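Local coordinates for Asp (Solanum tuberosum, PDB 3RFI), which is the saposin-like domain of a plant aspartic protease and, as in other saposin-like proteins, probably interacts with membrane lipids, at residues S28-D33 with M78-M83. Residues are numbered along the deposited sequence; the frame is centred on the assembly and turned at random.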
loop_
_atom_site.group_PDB
_atom_site.type_symbol
_atom_site.label_atom_id
_atom_site.label_comp_id
_atom_site.label_asym_id
_atom_site.label_seq_id
_atom_site.Cartn_x
_atom_site.Cartn_y
_atom_site.Cartn_z
ATOM N N SER A 28 4.975 -3.366 1.970
ATOM C CA SER A 28 6.197 -4.169 1.854
ATOM C C SER A 28 6.197 -5.076 0.631
ATOM O O SER A 28 7.288 -5.502 0.151
ATOM C CB SER A 28 6.431 -4.996 3.124
ATOM O OG SER A 28 6.887 -4.127 4.151
ATOM N N GLY A 29 4.994 -5.347 0.106
ATOM C CA GLY A 29 4.863 -6.174 -1.092
ATOM C C GLY A 29 5.230 -5.396 -2.361
ATOM O O GLY A 29 5.529 -5.986 -3.382
ATOM N N VAL A 30 5.257 -4.084 -2.318
ATOM C CA VAL A 30 5.686 -3.364 -3.538
ATOM C C VAL A 30 7.148 -3.649 -3.906
ATOM O O VAL A 30 8.010 -3.654 -3.043
ATOM C CB VAL A 30 5.297 -1.910 -3.563
ATOM C CG1 VAL A 30 5.099 -1.335 -2.264
ATOM C CG2 VAL A 30 6.294 -1.058 -4.389
ATOM N N ARG A 31 7.418 -3.945 -5.175
ATOM C CA ARG A 31 8.791 -4.274 -5.573
ATOM C C ARG A 31 9.247 -3.219 -6.528
ATOM O O ARG A 31 8.730 -3.153 -7.614
ATOM C CB ARG A 31 8.865 -5.649 -6.242
ATOM C CG ARG A 31 8.650 -6.812 -5.242
ATOM C CD ARG A 31 8.226 -8.086 -5.976
ATOM N NE ARG A 31 7.023 -7.909 -6.813
ATOM C CZ ARG A 31 6.090 -8.852 -7.017
ATOM N NH1 ARG A 31 6.184 -10.054 -6.428
ATOM N NH2 ARG A 31 5.049 -8.591 -7.804
ATOM N N PRO A 32 10.184 -2.355 -6.094
ATOM C CA PRO A 32 10.650 -1.238 -6.917
ATOM C C PRO A 32 11.031 -1.741 -8.277
ATOM O O PRO A 32 10.738 -1.103 -9.270
ATOM C CB PRO A 32 11.909 -0.779 -6.148
ATOM C CG PRO A 32 11.418 -0.913 -4.770
ATOM C CD PRO A 32 10.824 -2.322 -4.762
ATOM N N ASP A 33 11.717 -2.870 -8.340
ATOM C CA ASP A 33 12.140 -3.336 -9.652
ATOM C C ASP A 33 11.030 -3.702 -10.619
ATOM O O ASP A 33 11.117 -3.445 -11.828
ATOM C CB ASP A 33 13.217 -4.414 -9.575
ATOM C CG ASP A 33 12.757 -5.689 -8.915
ATOM O OD1 ASP A 33 13.503 -6.668 -9.060
ATOM O OD2 ASP A 33 11.708 -5.746 -8.229
ATOM N N MET A 78 14.952 3.891 -6.542
ATOM C CA MET A 78 15.119 4.793 -5.377
ATOM C C MET A 78 13.850 5.545 -5.129
ATOM O O MET A 78 13.430 5.613 -3.965
ATOM C CB MET A 78 16.247 5.790 -5.598
ATOM C CG MET A 78 17.608 5.320 -5.249
ATOM S SD MET A 78 18.950 6.351 -5.854
ATOM C CE MET A 78 18.074 7.832 -6.306
ATOM N N ALA A 79 13.211 6.076 -6.192
ATOM C CA ALA A 79 11.958 6.764 -6.031
ATOM C C ALA A 79 10.882 5.828 -5.440
ATOM O O ALA A 79 10.154 6.279 -4.584
ATOM C CB ALA A 79 11.462 7.421 -7.311
ATOM N N VAL A 80 10.771 4.578 -5.913
ATOM C CA VAL A 80 9.770 3.629 -5.397
ATOM C C VAL A 80 10.055 3.289 -3.934
ATOM O O VAL A 80 9.145 3.263 -3.127
ATOM C CB VAL A 80 9.637 2.336 -6.236
ATOM C CG1 VAL A 80 8.641 1.315 -5.590
ATOM C CG2 VAL A 80 9.124 2.735 -7.679
ATOM N N VAL A 81 11.305 3.009 -3.598
ATOM C CA VAL A 81 11.644 2.827 -2.167
ATOM C C VAL A 81 11.200 4.054 -1.328
ATOM O O VAL A 81 10.658 3.926 -0.234
ATOM C CB VAL A 81 13.180 2.639 -2.039
ATOM C CG1 VAL A 81 13.621 2.757 -0.565
ATOM C CG2 VAL A 81 13.567 1.341 -2.691
ATOM N N TRP A 82 11.422 5.244 -1.825
ATOM C CA TRP A 82 10.949 6.395 -1.067
ATOM C C TRP A 82 9.435 6.509 -1.039
ATOM O O TRP A 82 8.898 6.996 -0.041
ATOM C CB TRP A 82 11.570 7.646 -1.607
ATOM C CG TRP A 82 12.996 7.759 -1.183
ATOM C CD1 TRP A 82 13.566 7.216 -0.037
ATOM C CD2 TRP A 82 14.019 8.500 -1.828
ATOM N NE1 TRP A 82 14.873 7.608 0.054
ATOM C CE2 TRP A 82 15.186 8.381 -1.036
ATOM C CE3 TRP A 82 14.079 9.245 -3.022
ATOM C CZ2 TRP A 82 16.381 8.996 -1.380
ATOM C CZ3 TRP A 82 15.252 9.902 -3.336
ATOM C CH2 TRP A 82 16.406 9.739 -2.540
ATOM N N MET A 83 8.745 6.110 -2.140
ATOM C CA MET A 83 7.283 6.057 -2.116
ATOM C C MET A 83 6.811 5.106 -1.040
ATOM O O MET A 83 5.873 5.431 -0.324
ATOM C CB MET A 83 6.682 5.659 -3.468
ATOM C CG MET A 83 6.998 6.722 -4.518
ATOM S SD MET A 83 6.425 6.016 -6.069
ATOM C CE MET A 83 6.883 7.314 -7.192
#
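Val-80, on helix 71-87, reaches across to the turn where helix 6-29 gives way to helix 32-38, meeting Val-30 of the link and Pro-32, the first residue of the second helix, a compact example of how apolar branches join helices, with no hydrogen bond passing between residues 28-33 and 78-83. From its start the side chain is engaged: CB lies 3.8 Å from Pro-32 CA and nearly as close to Pro-32 CB. The next atom out, CG1, is held anti to the backbone N (chi1 176°), and this rotation sends it between Val-30 and Pro-32. There CG1 comes within 3.5 Å of Pro-32 CA, while the CG2 methyl of Val-30 meets the same CG1 at 3.5 Å. Farther round the same pyrrolidine ring, Pro-32 CG lies 3.7 Å from Val-80 CG1. That ring atom is shared, since Val-81 CG2 also touches Pro-32 CG at 3.7 Å, so the pyrrolidine spans two successive residues of the facing helix. Backbones come close here, the CA atoms of Pro-32 and Val-80 being 5.2 Å apart. Val-35 continues the apolar patch, touching both Val-30 and Val-80. Following Arg-31 at the N-cap, Pro-32 begins helix 32-38, whose Cys-36 is bonded to Cys-76 of helix 71-87. Packing and disulfide thus join the same two helices, in keeping with the all-helical, disulfide-linked saposin-like fold.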